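Local coordinates for short-chain dehydrogenase/reductase SDR (Vibrio parahaemolyticus, PDB 3GUY), which probably catalyses the NAD(P)(H)-dependent oxidation or reduction of a substrate not yet identified, as a tetrameric member of the short-chain dehydrogenase/reductase family with a Rossmann fold, at residues Glu94-Gln97 with Thr98-Asn102; Asn102-Ser105 with Ser106-Val110; Lys151-Ile154 with Glu155-Leu159; Leu201-His204 with Gly205-Asn209. The protein carries 2 engineered substitutions. One frame throughout, in Å; residues are numbered along the deposited sequence.

Contact 1 (Glu94-Gln97 with Thr98-Asn102); sequences EQIQ and TLIEN
The carbonyl oxygen of Glu-94 is approached twice by Thr-98: the backbone N-H of Thr-98 donates to Glu-94 O over 3.1 Å, and Thr-98 OG1 lies 3.2 Å from the same oxygen. The hydroxyl stands there because it takes the place beside its own backbone N (chi1 -59°), facing the preceding turn. Water 1, 2.6 Å from Thr-98 OG1, also binds Gln-95 OE1 weakly. Threonine suits this partly exposed flank of the helix, where a short polar branch can meet both backbone and solvent.

One turn on, Gln-97 NE2 donates to Glu-101 OE2 at 3.1 Å. The chain of Gln-97 leaves anti to its backbone N and bends at chi2 (51°), so that its amide reaches forward across the extended glutamate. The acceptor lies in the amide plane, but the donor comes from above the carboxylate, the two planes being 69° apart. On the buried side, Ile-96 CG2 and Ile-100 CD1 meet loosely at 4.3 Å. Ile-96 packs on Ile-108 of the second subunit and Ile-100 on its own counterpart there. Polar on one flank and branched-apolar on the other, this amphipathic pattern is consistent with the four-helix-bundle dimer interface of classical short-chain dehydrogenases.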
# COMPACT_ATOMS: atom_id res chain seq x y z
N GLU D 94 -22.82 1.54 18.77
CA GLU D 94 -24.05 1.34 17.95
C GLU D 94 -23.87 2.08 16.61
O GLU D 94 -24.22 1.57 15.56
CB GLU D 94 -25.28 1.94 18.64
CG GLU D 94 -26.21 0.99 19.35
CD GLU D 94 -27.64 1.63 19.48
OE1 GLU D 94 -28.63 1.01 19.05
OE2 GLU D 94 -27.75 2.78 19.98
N GLN D 95 -23.33 3.29 16.68
CA GLN D 95 -22.98 4.06 15.50
C GLN D 95 -21.87 3.42 14.64
O GLN D 95 -21.88 3.56 13.42
CB GLN D 95 -22.58 5.46 15.92
CG GLN D 95 -23.80 6.31 16.31
CD GLN D 95 -23.99 7.43 15.37
OE1 GLN D 95 -24.23 7.23 14.14
NE2 GLN D 95 -23.83 8.63 15.89
N ILE D 96 -20.91 2.76 15.28
CA ILE D 96 -19.90 1.97 14.57
C ILE D 96 -20.57 0.81 13.82
O ILE D 96 -20.23 0.53 12.68
CB ILE D 96 -18.78 1.42 15.50
CG1 ILE D 96 -17.98 2.57 16.18
CG2 ILE D 96 -17.92 0.41 14.71
CD1 ILE D 96 -17.00 2.14 17.32
N GLN D 97 -21.50 0.12 14.46
CA GLN D 97 -22.25 -0.93 13.80
C GLN D 97 -23.02 -0.44 12.57
O GLN D 97 -23.01 -1.11 11.57
CB GLN D 97 -23.21 -1.66 14.77
CG GLN D 97 -23.98 -2.85 14.11
CD GLN D 97 -23.09 -3.85 13.36
OE1 GLN D 97 -22.00 -4.17 13.81
NE2 GLN D 97 -23.56 -4.35 12.20
N THR D 98 -23.66 0.72 12.66
CA THR D 98 -24.33 1.36 11.52
C THR D 98 -23.38 1.66 10.37
O THR D 98 -23.72 1.50 9.17
CB THR D 98 -24.98 2.68 11.94
OG1 THR D 98 -25.92 2.40 12.97
CG2 THR D 98 -25.67 3.37 10.76
N LEU D 99 -22.18 2.11 10.73
CA LEU D 99 -21.14 2.39 9.73
C LEU D 99 -20.78 1.12 8.94
O LEU D 99 -20.62 1.16 7.71
CB LEU D 99 -19.89 2.95 10.41
CG LEU D 99 -18.86 3.70 9.59
CD1 LEU D 99 -19.50 4.89 8.86
CD2 LEU D 99 -17.71 4.11 10.57
N ILE D 100 -20.64 -0.00 9.66
CA ILE D 100 -20.31 -1.29 9.07
C ILE D 100 -21.42 -1.73 8.11
O ILE D 100 -21.17 -2.12 6.97
CB ILE D 100 -20.07 -2.40 10.15
CG1 ILE D 100 -18.76 -2.15 10.93
CG2 ILE D 100 -19.95 -3.76 9.46
CD1 ILE D 100 -18.57 -2.97 12.17
N GLU D 101 -22.66 -1.63 8.58
CA GLU D 101 -23.83 -1.98 7.76
C GLU D 101 -23.94 -1.14 6.49
O GLU D 101 -24.07 -1.69 5.39
CB GLU D 101 -25.11 -1.85 8.58
CG GLU D 101 -25.21 -2.87 9.71
CD GLU D 101 -26.28 -2.50 10.76
OE1 GLU D 101 -26.91 -1.41 10.69
OE2 GLU D 101 -26.47 -3.32 11.69
N ASN D 102 -23.88 0.18 6.64
CA ASN D 102 -24.07 1.10 5.51
C ASN D 102 -22.94 1.09 4.47
O ASN D 102 -23.17 1.48 3.31
CB ASN D 102 -24.22 2.54 5.96
CG ASN D 102 -25.44 2.82 6.81
OD1 ASN D 102 -26.34 1.99 6.94
ND2 ASN D 102 -25.44 4.02 7.45
O HOH W 1 -26.20 4.58 14.31

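Contact 2 (Asn102-Ser105 with Ser106-Val110); sequences NNLS and SAINV
Ile-108 lies along the carbonyl of Leu-104 for most of its length. Its CB is 3.5 Å from Leu-104 O and its CG1 3.4 Å from that same oxygen; beyond, CD1 of Ile-108 reaches CD1 of Leu-104 at 3.8 Å. CG1 is directed back over the preceding turn because it stands beside the backbone N (chi1 -75°). Leu-104 swings its CG the other way, anti to N, and the two chains meet at a slant.

Through residues 102-105 the helix has a wider pi-type turn. Here Ser-106 N probably bonds Glu-101 O, and Asn-102 O is instead served by a side chain: Ser-106 OG donates to Asn-102 O at 2.7 Å, from 60° above the carbonyl plane. Serine suits the place, its short hydroxyl replacing the backbone donor. The bond from Ala-107 N to Asn-103 O is long, 3.3 Å. Asn-103, bonded to Leu-99 O, Ser-82 O and Lys-147 NZ, recalls the asparagine near the active-site lysine of classical relatives.

Leu-104 meets Leu-104 of the second subunit, Ser-106 and Ala-107 rest on His-78 of strand 75-78, Ala-107 touches Val-150 of helix 141-160, and Asn-109 faces helix 59-67.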
# COMPACT_ATOMS: atom_id res chain seq x y z
N ASN D 102 -23.88 0.18 6.64
CA ASN D 102 -24.07 1.10 5.51
C ASN D 102 -22.94 1.09 4.47
O ASN D 102 -23.17 1.48 3.31
CB ASN D 102 -24.22 2.54 5.96
CG ASN D 102 -25.44 2.82 6.81
OD1 ASN D 102 -26.34 1.99 6.94
ND2 ASN D 102 -25.44 4.02 7.45
N ASN D 103 -21.71 0.74 4.88
CA ASN D 103 -20.55 0.77 3.98
C ASN D 103 -20.08 -0.62 3.54
O ASN D 103 -19.99 -0.93 2.34
CB ASN D 103 -19.38 1.53 4.61
CG ASN D 103 -19.69 3.00 4.82
OD1 ASN D 103 -19.54 3.82 3.89
ND2 ASN D 103 -20.10 3.37 6.04
N LEU D 104 -19.81 -1.48 4.51
CA LEU D 104 -19.23 -2.77 4.21
C LEU D 104 -20.31 -3.80 3.82
O LEU D 104 -20.17 -4.49 2.83
CB LEU D 104 -18.37 -3.29 5.39
CG LEU D 104 -17.68 -4.66 5.20
CD1 LEU D 104 -16.91 -4.72 3.87
CD2 LEU D 104 -16.76 -5.01 6.47
N SER D 105 -21.35 -3.92 4.63
CA SER D 105 -22.38 -4.91 4.35
C SER D 105 -23.03 -4.57 3.00
O SER D 105 -23.24 -5.45 2.15
CB SER D 105 -23.42 -4.94 5.47
OG SER D 105 -22.83 -5.41 6.66
N SER D 106 -23.31 -3.29 2.81
CA SER D 106 -24.02 -2.83 1.62
C SER D 106 -23.19 -3.16 0.39
O SER D 106 -23.71 -3.69 -0.58
CB SER D 106 -24.34 -1.35 1.69
OG SER D 106 -23.21 -0.51 1.46
N ALA D 107 -21.88 -2.87 0.48
CA ALA D 107 -20.95 -3.18 -0.57
C ALA D 107 -20.84 -4.67 -0.86
O ALA D 107 -20.84 -5.05 -2.02
CB ALA D 107 -19.54 -2.58 -0.29
N ILE D 108 -20.77 -5.51 0.16
CA ILE D 108 -20.63 -6.97 -0.02
C ILE D 108 -21.92 -7.54 -0.68
O ILE D 108 -21.86 -8.33 -1.60
CB ILE D 108 -20.40 -7.70 1.34
CG1 ILE D 108 -18.98 -7.50 1.85
CG2 ILE D 108 -20.66 -9.20 1.17
CD1 ILE D 108 -18.80 -7.93 3.34
N ASN D 109 -23.07 -7.12 -0.18
CA ASN D 109 -24.37 -7.61 -0.69
C ASN D 109 -24.59 -7.19 -2.14
O ASN D 109 -24.93 -8.03 -2.96
CB ASN D 109 -25.51 -7.07 0.13
CG ASN D 109 -25.62 -7.73 1.47
OD1 ASN D 109 -25.25 -8.88 1.63
ND2 ASN D 109 -26.13 -7.00 2.43
N VAL D 110 -24.34 -5.93 -2.46
CA VAL D 110 -24.43 -5.50 -3.88
C VAL D 110 -23.44 -6.17 -4.79
O VAL D 110 -23.85 -6.73 -5.81
CB VAL D 110 -24.31 -4.02 -4.06
CG1 VAL D 110 -24.13 -3.69 -5.57
CG2 VAL D 110 -25.52 -3.35 -3.51

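Contact 3 (Lys151-Ile154 with Glu155-Leu159); sequences KGLI and ESVRL
Ile-154 has an uncommon helical conformation: its CG1 lies between the backbone N and the carbonyl carbon, the crowded position (chi1 73°), and chi2, at 101°, departs from a staggered value. The result is that CD1 lies over one face of the Arg-158 guanidinium, toward its rim, 3.9 Å from Arg-158 NH2. A flat, delocalised cation suits such an apolar cover, since its hydrogen bonds are made in the plane.

At the edge of the guanidinium, Arg-158 NH2 donates to Glu-155 OE1 at 3.1 Å, the N-H...O angle being 162°. The acceptor is in the guanidinium plane, whereas the nitrogen approaches from above the carboxylate. Glu-155 OE2 forms a long salt bridge to Lys-151 NZ, 3.9 Å away, and water 2 joins the same two atoms through weak bonds. The Lys-151 and Glu-155 chains run alongside each other in one direction.

On another flank Gly-152 O is gripped from both faces of its carbonyl plane: Ser-156 OG donates to it at 2.8 Å and Ser-156 N at 3.2 Å. The same hydroxyl is hydrogen-bonded to Lys-137 N of the second subunit. Leu-153 and Val-157 provide the apolar side, both packing on Leu-111 of helix 93-118.

Arg-158 is further held by Asp-217 and Ile-168 O, tying helix 141-160 to strands 167-174 and 214-222. With Arg-158 NH2 bonded to OE1 and Lys-151 NZ more distant at OE2, the Glu-155 carboxylate is probably kept ionised, and sharing it probably lets both cations lie on one flank of the helix.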
# COMPACT_ATOMS: atom_id res chain seq x y z
N LYS D 151 -12.10 -1.96 -0.31
CA LYS D 151 -10.99 -2.11 -1.25
C LYS D 151 -10.37 -3.52 -1.29
O LYS D 151 -10.03 -4.00 -2.33
CB LYS D 151 -9.90 -1.10 -0.95
CG LYS D 151 -8.86 -1.07 -1.99
CD LYS D 151 -7.85 0.01 -1.66
CE LYS D 151 -6.49 -0.34 -2.11
NZ LYS D 151 -6.27 0.35 -3.29
N GLY D 152 -10.26 -4.16 -0.14
CA GLY D 152 -9.77 -5.51 -0.10
C GLY D 152 -10.75 -6.45 -0.78
O GLY D 152 -10.32 -7.35 -1.49
N LEU D 153 -12.03 -6.22 -0.55
CA LEU D 153 -13.10 -6.97 -1.24
C LEU D 153 -12.97 -6.81 -2.74
O LEU D 153 -12.79 -7.81 -3.47
CB LEU D 153 -14.45 -6.47 -0.79
CG LEU D 153 -15.68 -7.13 -1.37
CD1 LEU D 153 -15.97 -8.48 -0.63
CD2 LEU D 153 -16.84 -6.17 -1.25
N ILE D 154 -12.99 -5.58 -3.23
CA ILE D 154 -12.98 -5.39 -4.72
C ILE D 154 -11.67 -5.88 -5.37
O ILE D 154 -11.70 -6.41 -6.45
CB ILE D 154 -13.40 -3.99 -5.16
CG1 ILE D 154 -12.35 -2.91 -4.88
CG2 ILE D 154 -14.67 -3.56 -4.43
CD1 ILE D 154 -11.54 -2.50 -6.11
N GLU D 155 -10.53 -5.79 -4.67
CA GLU D 155 -9.28 -6.19 -5.28
C GLU D 155 -9.15 -7.72 -5.37
O GLU D 155 -8.58 -8.27 -6.32
CB GLU D 155 -8.09 -5.55 -4.58
CG GLU D 155 -8.05 -4.03 -4.69
CD GLU D 155 -7.53 -3.46 -6.03
OE1 GLU D 155 -7.51 -4.19 -7.05
OE2 GLU D 155 -7.16 -2.25 -6.06
N SER D 156 -9.80 -8.37 -4.44
CA SER D 156 -9.94 -9.79 -4.46
C SER D 156 -10.91 -10.28 -5.54
O SER D 156 -10.57 -11.25 -6.26
CB SER D 156 -10.41 -10.26 -3.08
OG SER D 156 -9.43 -9.92 -2.09
N VAL D 157 -12.07 -9.66 -5.61
CA VAL D 157 -13.13 -10.04 -6.58
C VAL D 157 -12.56 -9.74 -8.01
O VAL D 157 -12.70 -10.57 -8.94
CB VAL D 157 -14.51 -9.39 -6.26
CG1 VAL D 157 -15.58 -9.74 -7.33
CG2 VAL D 157 -15.03 -9.75 -4.86
N ARG D 158 -11.79 -8.64 -8.17
CA ARG D 158 -11.11 -8.42 -9.47
C ARG D 158 -10.30 -9.63 -9.90
O ARG D 158 -10.36 -10.01 -11.06
CB ARG D 158 -10.20 -7.18 -9.48
CG ARG D 158 -10.95 -5.91 -9.50
CD ARG D 158 -9.95 -4.77 -9.34
NE ARG D 158 -10.48 -3.56 -9.92
CZ ARG D 158 -9.95 -2.35 -9.76
NH1 ARG D 158 -10.45 -1.31 -10.40
NH2 ARG D 158 -8.90 -2.18 -8.97
N LEU D 159 -9.56 -10.24 -8.99
CA LEU D 159 -8.81 -11.46 -9.31
C LEU D 159 -9.75 -12.63 -9.72
O LEU D 159 -9.45 -13.34 -10.63
CB LEU D 159 -7.86 -11.92 -8.17
CG LEU D 159 -6.75 -10.97 -7.71
CD1 LEU D 159 -6.12 -11.48 -6.39
CD2 LEU D 159 -5.71 -10.79 -8.80
O HOH W 2 -4.66 -2.24 -4.80

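Contact 4 (Leu201-His204 with Gly205-Asn209); sequences LMIH and GALAN. Engineered in segment 205-209: Ala-206 (natural residue Ser).
Ile-203 and Leu-207 extend next to each other from the last turns of helix 196-207, which flanks the Rossmann-fold sheet and ends in an inverse gamma turn centred on Ala-208. Leu-207 sets its CG beside the backbone N (chi1 -68°), which brings CG within 3.4 Å of Ile-203 O. Ile-203 has its CG2 branch anti to N, directed along the helix toward the following turn, and it meets Leu-207 CD1 at 3.5 Å, closer than carbon pairs usually pack. Branched apolar chains suit this flank, since they touch Val-171 and Ile-169 of strand 167-174.

His-204 points differently. With CG swung away from the backbone N (chi1 -175°), its ring stands obliquely by the N-H of Gly-205, ND1 being 3.6 Å from that nitrogen. The ring meets Tyr-21 edge-to-face, and NE2 bonds weakly to Glu-24 OE1, so an aromatic that also carries a polar nitrogen fits this partly exposed position beside helix 12-23. Ala-206, an engineered residue in place of the natural serine, sets its CB 3.6 Å from Met-202 O and packs on Ala-206 of the third subunit.

The helix closes gradually. Leu-207 N still bonds Ile-203 O at 3.0 Å, but Ala-208 N holds His-204 O only weakly, the N-H...O angle falling to 125°. The turn is spanned by a weak bond from Asn-209 N to Leu-207 O, 2.9 Å long.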
# COMPACT_ATOMS: atom_id res chain seq x y z
N LEU D 201 -19.13 15.20 -12.44
CA LEU D 201 -18.71 15.60 -13.82
C LEU D 201 -17.38 14.94 -14.19
O LEU D 201 -17.25 14.34 -15.23
CB LEU D 201 -18.61 17.13 -13.97
CG LEU D 201 -19.83 17.86 -14.60
CD1 LEU D 201 -19.69 19.43 -14.55
CD2 LEU D 201 -20.05 17.38 -16.04
N MET D 202 -16.41 15.01 -13.29
CA MET D 202 -15.09 14.36 -13.49
C MET D 202 -15.12 12.85 -13.57
O MET D 202 -14.41 12.24 -14.41
CB MET D 202 -14.11 14.83 -12.39
CG MET D 202 -13.71 16.29 -12.57
SD MET D 202 -12.47 16.98 -11.48
CE MET D 202 -13.47 17.35 -10.10
N ILE D 203 -15.92 12.22 -12.71
CA ILE D 203 -16.04 10.76 -12.66
C ILE D 203 -16.70 10.30 -13.94
O ILE D 203 -16.20 9.41 -14.63
CB ILE D 203 -16.82 10.24 -11.42
CG1 ILE D 203 -16.00 10.50 -10.14
CG2 ILE D 203 -17.12 8.73 -11.56
CD1 ILE D 203 -16.75 10.49 -8.79
N HIS D 204 -17.81 10.94 -14.28
CA HIS D 204 -18.50 10.65 -15.52
C HIS D 204 -17.61 10.83 -16.76
O HIS D 204 -17.55 9.94 -17.59
CB HIS D 204 -19.76 11.51 -15.63
CG HIS D 204 -20.57 11.19 -16.84
ND1 HIS D 204 -20.37 11.81 -18.05
CD2 HIS D 204 -21.52 10.25 -17.04
CE1 HIS D 204 -21.18 11.30 -18.94
NE2 HIS D 204 -21.89 10.34 -18.36
N GLY D 205 -16.93 11.95 -16.89
CA GLY D 205 -15.95 12.13 -17.98
C GLY D 205 -14.94 10.99 -18.14
O GLY D 205 -14.77 10.47 -19.22
N ALA D 206 -14.29 10.60 -17.05
CA ALA D 206 -13.29 9.50 -17.05
C ALA D 206 -13.87 8.11 -17.39
O ALA D 206 -13.23 7.28 -18.08
CB ALA D 206 -12.59 9.45 -15.70
N LEU D 207 -15.07 7.83 -16.91
CA LEU D 207 -15.68 6.55 -17.22
C LEU D 207 -16.22 6.46 -18.66
O LEU D 207 -16.54 5.36 -19.12
CB LEU D 207 -16.79 6.26 -16.22
CG LEU D 207 -16.29 6.02 -14.79
CD1 LEU D 207 -17.44 6.10 -13.80
CD2 LEU D 207 -15.63 4.68 -14.68
N ALA D 208 -16.34 7.57 -19.38
CA ALA D 208 -16.89 7.56 -20.76
C ALA D 208 -15.84 7.13 -21.78
O ALA D 208 -15.42 7.93 -22.62
CB ALA D 208 -17.46 8.91 -21.12
N ASN D 209 -15.42 5.86 -21.71
CA ASN D 209 -14.29 5.38 -22.50
C ASN D 209 -14.74 5.08 -23.94
O ASN D 209 -15.63 4.26 -24.16
CB ASN D 209 -13.52 4.23 -21.79
CG ASN D 209 -13.94 2.83 -22.22
OD1 ASN D 209 -14.91 2.29 -21.71
ND2 ASN D 209 -13.18 2.23 -23.13

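Contacts 1 and 2 are successive turns of helix 93-118 and share Asn-102; the wider turn joins them, with a probable bond from Ser-105 N to Ile-100 O. Contacts 2 and 3 are buried, contacts 1 and 4 only partly. The centre of contact 2 is about 10 Å from the centre of the chain, against about 17 Å for that of contact 1, and amide-carboxylate chemistry gives way to apolar packing and buried hydroxyls. Contact 3, on helix 141-160, touches contact 2 through Leu-153 and Ile-108, and all three adjoin the second subunit; it alone carries a salt-bridge network. Contact 4 lies across the chain's centre from contacts 1 and 2, is largely apolar, and adjoins the third subunit.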